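Local coordinates for Non-structural protein 3 (Porcine deltacoronavirus, PDB 6LN0) that is a multidomain coronavirus replicase protein that probably combines an ADP-ribose-binding type macro domain with a papain-like protease that would cleave the viral polyprotein, at residues N155-H158 against L159-W162; V99-L102 against L103-A106; G128-P131 against V132-L135. All coordinates share one frame; numbering follows the deposited sequence.

Contact 1: residues N155-H158 against L159-W162; sequences NKNH and LQVW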
ATOM      1  N   ASN A 155       2.097 -29.462  22.666  1.00 87.80           N
ATOM      2  CA  ASN A 155       0.692 -29.369  22.275  1.00 87.06           C
ATOM      3  C   ASN A 155       0.498 -29.218  20.771  1.00 85.37           C
ATOM      4  O   ASN A 155      -0.628 -29.395  20.298  1.00 89.71           O
ATOM      5  CB  ASN A 155      -0.004 -28.203  23.006  1.00 83.44           C
ATOM      6  CG  ASN A 155      -1.533 -28.284  22.956  1.00 84.83           C
ATOM      7  OD1 ASN A 155      -2.145 -28.055  21.915  1.00 88.42           O
ATOM      8  ND2 ASN A 155      -2.150 -28.590  24.092  1.00 86.38           N
ATOM      9  N   LYS A 156       1.545 -28.889  20.010  1.00 82.42           N
ATOM     10  CA  LYS A 156       1.538 -28.973  18.549  1.00 84.30           C
ATOM     11  C   LYS A 156       0.487 -28.082  17.875  1.00 87.51           C
ATOM     12  O   LYS A 156       0.534 -27.890  16.654  1.00 87.67           O
ATOM     13  CB  LYS A 156       1.357 -30.436  18.113  1.00 84.36           C
ATOM     14  CG  LYS A 156       2.632 -31.292  18.209  1.00 86.44           C
ATOM     15  CD  LYS A 156       2.339 -32.800  18.352  1.00 80.75           C
ATOM     16  CE  LYS A 156       2.247 -33.243  19.812  1.00 76.73           C
ATOM     17  NZ  LYS A 156       1.201 -34.289  20.024  1.00 72.65           N
ATOM     18  N   ASN A 157      -0.479 -27.559  18.644  1.00 86.90           N
ATOM     19  CA  ASN A 157      -1.353 -26.479  18.192  1.00 88.00           C
ATOM     20  C   ASN A 157      -0.809 -25.115  18.557  1.00 86.07           C
ATOM     21  O   ASN A 157      -1.221 -24.108  17.966  1.00 82.21           O
ATOM     22  CB  ASN A 157      -2.755 -26.603  18.802  1.00 84.35           C
ATOM     23  CG  ASN A 157      -3.568 -27.710  18.174  1.00 89.59           C
ATOM     24  OD1 ASN A 157      -3.203 -28.254  17.122  1.00 88.64           O
ATOM     25  ND2 ASN A 157      -4.681 -28.057  18.817  1.00 84.52           N
ATOM     26  N   HIS A 158       0.101 -25.073  19.526  1.00 81.99           N
ATOM     27  CA  HIS A 158       0.668 -23.823  19.985  1.00 74.93           C
ATOM     28  C   HIS A 158       1.640 -23.226  18.981  1.00 74.52           C
ATOM     29  O   HIS A 158       1.928 -22.027  19.069  1.00 73.87           O
ATOM     30  CB  HIS A 158       1.342 -24.052  21.331  1.00 80.77           C
ATOM     31  CG  HIS A 158       0.374 -24.362  22.429  1.00 79.66           C
ATOM     32  ND1 HIS A 158       0.718 -25.097  23.541  1.00 80.78           N
ATOM     33  CD2 HIS A 158      -0.930 -24.023  22.591  1.00 79.17           C
ATOM     34  CE1 HIS A 158      -0.330 -25.194  24.344  1.00 83.28           C
ATOM     35  NE2 HIS A 158      -1.344 -24.557  23.787  1.00 81.95           N
ATOM     36  N   LEU A 159       2.158 -24.007  18.024  1.00 71.67           N
ATOM     37  CA  LEU A 159       2.994 -23.355  17.019  1.00 75.08           C
ATOM     38  C   LEU A 159       2.163 -22.433  16.140  1.00 80.00           C
ATOM     39  O   LEU A 159       2.688 -21.442  15.611  1.00 79.36           O
ATOM     40  CB  LEU A 159       3.799 -24.388  16.201  1.00 76.00           C
ATOM     41  CG  LEU A 159       5.137 -23.793  15.683  1.00 86.80           C
ATOM     42  CD1 LEU A 159       6.213 -24.854  15.422  1.00 76.73           C
ATOM     43  CD2 LEU A 159       5.013 -22.880  14.429  1.00 84.06           C
ATOM     44  N   GLN A 160       0.871 -22.726  15.992  1.00 80.89           N
ATOM     45  CA  GLN A 160      -0.019 -21.815  15.276  1.00 81.12           C
ATOM     46  C   GLN A 160      -0.409 -20.620  16.139  1.00 77.87           C
ATOM     47  O   GLN A 160      -0.320 -19.465  15.692  1.00 78.26           O
ATOM     48  CB  GLN A 160      -1.291 -22.528  14.796  1.00 80.90           C
ATOM     49  CG  GLN A 160      -1.088 -23.369  13.559  1.00 85.06           C
ATOM     50  CD  GLN A 160      -1.424 -24.820  13.810  1.00 94.16           C
ATOM     51  OE1 GLN A 160      -2.503 -25.138  14.326  1.00 98.24           O
ATOM     52  NE2 GLN A 160      -0.509 -25.712  13.452  1.00 96.90           N
ATOM     53  N   VAL A 161      -0.876 -20.882  17.366  1.00 71.68           N
ATOM     54  CA  VAL A 161      -1.227 -19.798  18.282  1.00 67.45           C
ATOM     55  C   VAL A 161      -0.081 -18.801  18.369  1.00 71.45           C
ATOM     56  O   VAL A 161      -0.295 -17.583  18.449  1.00 72.83           O
ATOM     57  CB  VAL A 161      -1.603 -20.368  19.662  1.00 67.39           C
ATOM     58  CG1 VAL A 161      -1.899 -19.260  20.647  1.00 63.91           C
ATOM     59  CG2 VAL A 161      -2.791 -21.298  19.532  1.00 72.15           C
ATOM     60  N   TRP A 162       1.156 -19.302  18.301  1.00 69.53           N
ATOM     61  CA  TRP A 162       2.317 -18.420  18.305  1.00 69.89           C
ATOM     62  C   TRP A 162       2.406 -17.642  17.000  1.00 65.42           C
ATOM     63  O   TRP A 162       2.529 -16.416  17.006  1.00 63.86           O
ATOM     64  CB  TRP A 162       3.597 -19.232  18.545  1.00 64.74           C
ATOM     65  CG  TRP A 162       4.873 -18.431  18.552  1.00 55.45           C
ATOM     66  CD1 TRP A 162       5.963 -18.622  17.752  1.00 58.10           C
ATOM     67  CD2 TRP A 162       5.194 -17.328  19.410  1.00 51.75           C
ATOM     68  NE1 TRP A 162       6.939 -17.693  18.045  1.00 57.93           N
ATOM     69  CE2 TRP A 162       6.490 -16.891  19.064  1.00 57.36           C
ATOM     70  CE3 TRP A 162       4.506 -16.657  20.425  1.00 56.51           C
ATOM     71  CZ2 TRP A 162       7.109 -15.812  19.697  1.00 57.51           C
ATOM     72  CZ3 TRP A 162       5.124 -15.592  21.062  1.00 56.16           C
ATOM     73  CH2 TRP A 162       6.410 -15.179  20.696  1.00 57.16           C
TER
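Asn157 O receives two amides as the loop 155-158 winds into helix 158-165: Val161 N at 3.3 Å, nearly straight and in the carbonyl plane, and Gln160 N, a weak bond bent to 134° at the hydrogen. The next rung is shorter, with Trp162 N 2.9 Å from His158 O and the donor tilted out of the carbonyl plane. Val161 leans back over this first turn, and its CG2, beside its own backbone N, comes 3.6 Å from Asn157 O and reaches the edge of the His158 ring near the ring plane. On one face of that ring lies Asn155 CG, 3.6 Å above the plane and displaced toward the rim. The turn opens the helix that follows strand 146-152 of the macro-domain sheet, and His158 ND1 bonds back to Thr153 OG1, tying the imidazole to the loop just before it. Trp162 has CG anti to its backbone N (chi1 179°), which leads the indole away from the loop, where it touches Val14 and Leu16 of strand 10-17, while its CB rests 3.3 Å from His158 O. On the outer side, Gln160 CB packs 3.5 Å from Asn157 O.

Contact 2: residues V99-L102 against L103-A106; sequences VQEL and LYQA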
ATOM      1  N   VAL A  99      -5.962 -12.694  35.557  1.00 95.44           N
ATOM      2  CA  VAL A  99      -4.969 -13.726  35.301  1.00 90.21           C
ATOM      3  C   VAL A  99      -3.947 -13.286  34.259  1.00 86.66           C
ATOM      4  O   VAL A  99      -2.778 -13.682  34.334  1.00 87.17           O
ATOM      5  CB  VAL A  99      -5.649 -15.042  34.894  1.00 91.41           C
ATOM      6  CG1 VAL A  99      -6.374 -14.887  33.568  1.00 91.33           C
ATOM      7  CG2 VAL A  99      -4.600 -16.108  34.791  1.00 87.12           C
ATOM      8  N   GLN A 100      -4.344 -12.474  33.279  1.00 86.36           N
ATOM      9  CA  GLN A 100      -3.392 -12.116  32.231  1.00 88.07           C
ATOM     10  C   GLN A 100      -2.425 -11.022  32.660  1.00 83.32           C
ATOM     11  O   GLN A 100      -1.348 -10.899  32.067  1.00 78.51           O
ATOM     12  CB  GLN A 100      -4.126 -11.699  30.960  1.00 87.75           C
ATOM     13  CG  GLN A 100      -5.198 -12.683  30.562  1.00 89.72           C
ATOM     14  CD  GLN A 100      -6.268 -12.043  29.723  1.00 93.48           C
ATOM     15  OE1 GLN A 100      -7.434 -12.429  29.788  1.00 98.09           O
ATOM     16  NE2 GLN A 100      -5.880 -11.058  28.918  1.00 88.63           N
ATOM     17  N   GLU A 101      -2.779 -10.236  33.675  1.00 85.07           N
ATOM     18  CA  GLU A 101      -1.794  -9.370  34.311  1.00 85.74           C
ATOM     19  C   GLU A 101      -0.764 -10.202  35.073  1.00 83.49           C
ATOM     20  O   GLU A 101       0.447 -10.057  34.864  1.00 79.63           O
ATOM     21  CB  GLU A 101      -2.503  -8.368  35.232  1.00 86.59           C
ATOM     22  CG  GLU A 101      -1.622  -7.680  36.278  1.00 85.93           C
ATOM     23  CD  GLU A 101      -0.775  -6.548  35.705  1.00 88.84           C
ATOM     24  OE1 GLU A 101      -0.825  -6.316  34.472  1.00 90.31           O
ATOM     25  OE2 GLU A 101      -0.059  -5.887  36.496  1.00 84.73           O
ATOM     26  N   LEU A 102      -1.235 -11.103  35.945  1.00 81.09           N
ATOM     27  CA  LEU A 102      -0.329 -11.979  36.683  1.00 79.43           C
ATOM     28  C   LEU A 102       0.498 -12.852  35.745  1.00 77.16           C
ATOM     29  O   LEU A 102       1.654 -13.174  36.052  1.00 74.96           O
ATOM     30  CB  LEU A 102      -1.122 -12.852  37.659  1.00 80.94           C
ATOM     31  CG  LEU A 102      -2.313 -12.260  38.425  1.00 81.08           C
ATOM     32  CD1 LEU A 102      -2.762 -13.185  39.541  1.00 82.46           C
ATOM     33  CD2 LEU A 102      -2.012 -10.878  38.984  1.00 84.89           C
ATOM     34  N   LEU A 103      -0.076 -13.256  34.611  1.00 75.07           N
ATOM     35  CA  LEU A 103       0.715 -13.923  33.585  1.00 73.12           C
ATOM     36  C   LEU A 103       1.832 -13.013  33.093  1.00 72.72           C
ATOM     37  O   LEU A 103       2.986 -13.439  32.952  1.00 67.18           O
ATOM     38  CB  LEU A 103      -0.181 -14.342  32.418  1.00 75.99           C
ATOM     39  CG  LEU A 103      -0.708 -15.778  32.356  1.00 75.95           C
ATOM     40  CD1 LEU A 103      -1.361 -16.035  31.010  1.00 76.04           C
ATOM     41  CD2 LEU A 103       0.405 -16.797  32.625  1.00 73.79           C
ATOM     42  N   TYR A 104       1.501 -11.743  32.835  1.00 72.75           N
ATOM     43  CA  TYR A 104       2.497 -10.812  32.320  1.00 72.17           C
ATOM     44  C   TYR A 104       3.573 -10.532  33.355  1.00 68.46           C
ATOM     45  O   TYR A 104       4.763 -10.475  33.023  1.00 66.87           O
ATOM     46  CB  TYR A 104       1.840  -9.500  31.877  1.00 74.41           C
ATOM     47  CG  TYR A 104       2.826  -8.354  31.753  1.00 68.39           C
ATOM     48  CD1 TYR A 104       3.622  -8.218  30.624  1.00 68.21           C
ATOM     49  CD2 TYR A 104       2.979  -7.429  32.779  1.00 70.66           C
ATOM     50  CE1 TYR A 104       4.532  -7.182  30.514  1.00 72.83           C
ATOM     51  CE2 TYR A 104       3.884  -6.397  32.682  1.00 74.03           C
ATOM     52  CZ  TYR A 104       4.658  -6.275  31.548  1.00 76.45           C
ATOM     53  OH  TYR A 104       5.562  -5.243  31.455  1.00 79.00           O
ATOM     54  N   GLN A 105       3.182 -10.336  34.609  1.00 68.59           N
ATOM     55  CA  GLN A 105       4.194 -10.118  35.626  1.00 70.92           C
ATOM     56  C   GLN A 105       4.918 -11.406  36.012  1.00 72.84           C
ATOM     57  O   GLN A 105       5.895 -11.345  36.768  1.00 71.02           O
ATOM     58  CB  GLN A 105       3.575  -9.443  36.856  1.00 72.68           C
ATOM     59  CG  GLN A 105       3.124  -7.988  36.612  1.00 76.37           C
ATOM     60  CD  GLN A 105       4.268  -6.976  36.677  1.00 81.27           C
ATOM     61  OE1 GLN A 105       5.304  -7.231  37.299  1.00 85.96           O
ATOM     62  NE2 GLN A 105       4.084  -5.823  36.026  1.00 78.77           N
ATOM     63  N   ALA A 106       4.485 -12.565  35.499  1.00 68.68           N
ATOM     64  CA  ALA A 106       5.270 -13.777  35.692  1.00 67.14           C
ATOM     65  C   ALA A 106       6.417 -13.847  34.696  1.00 64.08           C
ATOM     66  O   ALA A 106       7.544 -14.185  35.067  1.00 61.70           O
ATOM     67  CB  ALA A 106       4.385 -15.017  35.574  1.00 69.72           C
TER
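Glu101 and Gln105, one helical turn apart, run side by side and point the same way. From Glu101 CB the chain leaves with CG anti to the backbone N (chi1 162°), then bends at chi2 (78°), a fold that brings the carboxylate nearer the next turn. There OE1 passes at 4.3 Å from the ring atom CD2 of Tyr104, while OE2 lies 3.8 Å from Gln105 CG. The amide of Gln105 stays more distant, its NE2 4.2 Å from Glu101 OE2, and the carboxylate and amide planes are turned 47° apart; the two side chains meet mainly through OE2 and CG, with the polar ends merely near each other. Beneath them the backbone supplies the firm bond: Gln105 N reaches Glu101 O at 2.8 Å, nearly along the C=O axis.

The same i to i+4 ladder joins Leu103 N to Val99 O at 2.7 Å and Tyr104 N to Gln100 O, the latter donor standing above the carbonyl plane. The last rung, Ala106 N to Leu102 O, is weak. Tyr104 CB sits 3.3 Å from Glu101 O, which lies at the edge of the Tyr104 ring, near the ring plane, and Leu103 CB comes equally near Val99 O.

The helix is amphipathic. Glu101 and Gln105 occupy its exposed side, whereas Leu103 is buried against Ser134 and Ala137 of helix 131-141 and Ala106 against Leu122. Helix 99-110 follows strand 83-89 and precedes strand 117-120 of the macro-domain sheet, with helix 131-141 packed alongside it.

Contact 3: residues G128-P131 against V132-L135; sequences GCNP and VHSL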
ATOM      1  N   GLY A 128      -5.171 -24.555  34.469  1.00 88.76           N
ATOM      2  CA  GLY A 128      -4.242 -23.662  33.809  1.00 90.62           C
ATOM      3  C   GLY A 128      -4.845 -22.374  33.300  1.00 90.59           C
ATOM      4  O   GLY A 128      -5.771 -21.804  33.890  1.00 91.42           O
ATOM      5  N   CYS A 129      -4.290 -21.899  32.187  1.00 86.13           N
ATOM      6  CA  CYS A 129      -4.677 -20.633  31.592  1.00 86.92           C
ATOM      7  C   CYS A 129      -4.733 -20.800  30.086  1.00 81.91           C
ATOM      8  O   CYS A 129      -4.107 -21.700  29.518  1.00 77.29           O
ATOM      9  CB  CYS A 129      -3.697 -19.510  31.957  1.00 84.92           C
ATOM     10  SG  CYS A 129      -3.275 -19.416  33.716  1.00 84.93           S
ATOM     11  N   ASN A 130      -5.505 -19.928  29.450  1.00 81.14           N
ATOM     12  CA  ASN A 130      -5.587 -19.907  27.999  1.00 81.65           C
ATOM     13  C   ASN A 130      -4.190 -19.734  27.409  1.00 80.01           C
ATOM     14  O   ASN A 130      -3.534 -18.718  27.686  1.00 79.79           O
ATOM     15  CB  ASN A 130      -6.506 -18.775  27.556  1.00 83.70           C
ATOM     16  CG  ASN A 130      -7.043 -18.976  26.162  1.00 85.69           C
ATOM     17  OD1 ASN A 130      -6.329 -19.439  25.274  1.00 86.32           O
ATOM     18  ND2 ASN A 130      -8.310 -18.632  25.956  1.00 89.86           N
ATOM     19  N   PRO A 131      -3.696 -20.680  26.603  1.00 77.75           N
ATOM     20  CA  PRO A 131      -2.321 -20.557  26.091  1.00 76.78           C
ATOM     21  C   PRO A 131      -2.119 -19.375  25.172  1.00 81.03           C
ATOM     22  O   PRO A 131      -0.971 -18.942  24.983  1.00 79.99           O
ATOM     23  CB  PRO A 131      -2.108 -21.875  25.339  1.00 79.16           C
ATOM     24  CG  PRO A 131      -3.461 -22.225  24.863  1.00 81.75           C
ATOM     25  CD  PRO A 131      -4.406 -21.805  25.978  1.00 81.59           C
ATOM     26  N   VAL A 132      -3.184 -18.837  24.576  1.00 83.08           N
ATOM     27  CA  VAL A 132      -2.991 -17.650  23.754  1.00 79.13           C
ATOM     28  C   VAL A 132      -2.697 -16.439  24.633  1.00 80.47           C
ATOM     29  O   VAL A 132      -1.942 -15.546  24.237  1.00 82.00           O
ATOM     30  CB  VAL A 132      -4.200 -17.428  22.822  1.00 82.26           C
ATOM     31  CG1 VAL A 132      -5.402 -16.906  23.576  1.00 85.23           C
ATOM     32  CG2 VAL A 132      -3.824 -16.477  21.685  1.00 76.96           C
ATOM     33  N   HIS A 133      -3.238 -16.400  25.848  1.00 77.43           N
ATOM     34  CA  HIS A 133      -2.877 -15.333  26.780  1.00 78.35           C
ATOM     35  C   HIS A 133      -1.446 -15.480  27.263  1.00 79.88           C
ATOM     36  O   HIS A 133      -0.706 -14.484  27.351  1.00 78.19           O
ATOM     37  CB  HIS A 133      -3.850 -15.306  27.971  1.00 82.62           C
ATOM     38  CG  HIS A 133      -5.290 -15.251  27.568  1.00 91.03           C
ATOM     39  ND1 HIS A 133      -6.317 -15.223  28.488  1.00 88.34           N
ATOM     40  CD2 HIS A 133      -5.872 -15.214  26.344  1.00 92.16           C
ATOM     41  CE1 HIS A 133      -7.471 -15.184  27.849  1.00 89.54           C
ATOM     42  NE2 HIS A 133      -7.229 -15.183  26.549  1.00 97.93           N
ATOM     43  N   SER A 134      -1.046 -16.714  27.599  1.00 75.70           N
ATOM     44  CA  SER A 134       0.333 -16.953  28.005  1.00 76.32           C
ATOM     45  C   SER A 134       1.315 -16.564  26.912  1.00 69.71           C
ATOM     46  O   SER A 134       2.291 -15.847  27.169  1.00 66.88           O
ATOM     47  CB  SER A 134       0.545 -18.411  28.408  1.00 70.13           C
ATOM     48  OG  SER A 134       0.370 -18.560  29.807  1.00 71.93           O
ATOM     49  N   LEU A 135       1.099 -17.055  25.690  1.00 68.84           N
ATOM     50  CA  LEU A 135       2.000 -16.669  24.614  1.00 70.54           C
ATOM     51  C   LEU A 135       1.952 -15.166  24.369  1.00 73.21           C
ATOM     52  O   LEU A 135       2.955 -14.571  23.948  1.00 73.43           O
ATOM     53  CB  LEU A 135       1.665 -17.441  23.343  1.00 68.96           C
ATOM     54  CG  LEU A 135       2.279 -18.843  23.284  1.00 68.28           C
ATOM     55  CD1 LEU A 135       2.298 -19.349  21.874  1.00 66.74           C
ATOM     56  CD2 LEU A 135       3.691 -18.888  23.851  1.00 66.16           C
TER
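Asn130 O is gripped by two amides of the first helical turn: Ser134 N, 3.2 Å away, nearly straight and in the carbonyl plane, and His133 N, a weak bond strongly bent at the hydrogen. Asn130 is the N-cap of helix 131-141. Its side chain completes the cap, OD1 accepting Val132 N at 3.3 Å with the donor tilted from the plane of the amide carbonyl, so the one residue engages the three amides of Val132, His133 and Ser134 at the start of the helix. Pro131, at the first helical position, has no N-H to offer; its carbonyl takes up the ladder, and Leu135 N bonds to Pro131 O at 2.9 Å.

The cap is reached because Asn130 places CG anti to its backbone N (chi1 -159°), turning the amide over the helix end. Val132 lies beside it, pointing the same way. Its CG1 is set between the backbone N and the carbonyl carbon, which brings this methyl within 3.2 Å of Asn130 OD1, a close fit. The Asn130 amide is also stacked beside the imidazole of His133, its ND2 3.7 Å from His133 NE2 and the two planes 22° apart.

This cap joins the loop after strand 117-120 to the helix that runs between helices 99-110 and 158-165 of the macro domain. Buried Ser134 faces the former through Tyr107 and gives its OG a bond with Leu122 O, while Val132 and Leu135 meet Val161 and Trp162 of the latter. Asn130 CB stands over the centre of the His133 ring, a CH-pi contact 3.6 Å from the ring centroid and only 4° off the ring normal.

How the contacts relate
All three contacts are local turns at or near helix starts in the macro domain, and contact 3 is the middle one: its helix 131-141 meets helix 158-165 of contact 1 and helix 99-110 of contact 2. Contacts 1 and 2 do not touch, their centres lying about 20 Å apart. Contact 1 is a surface turn without a buried residue, whereas contacts 2 and 3 are partly buried. Between contacts 1 and 3 an imidazole packs on a proline, His158 NE2 lying 3.2 Å from Pro131 CB; between contacts 2 and 3 polar ends draw near, Gln100 OE1 packing 3.3 Å from His133 ND1. A side-chain cap occurs in contact 3, while contact 2 relies on the regular backbone ladder.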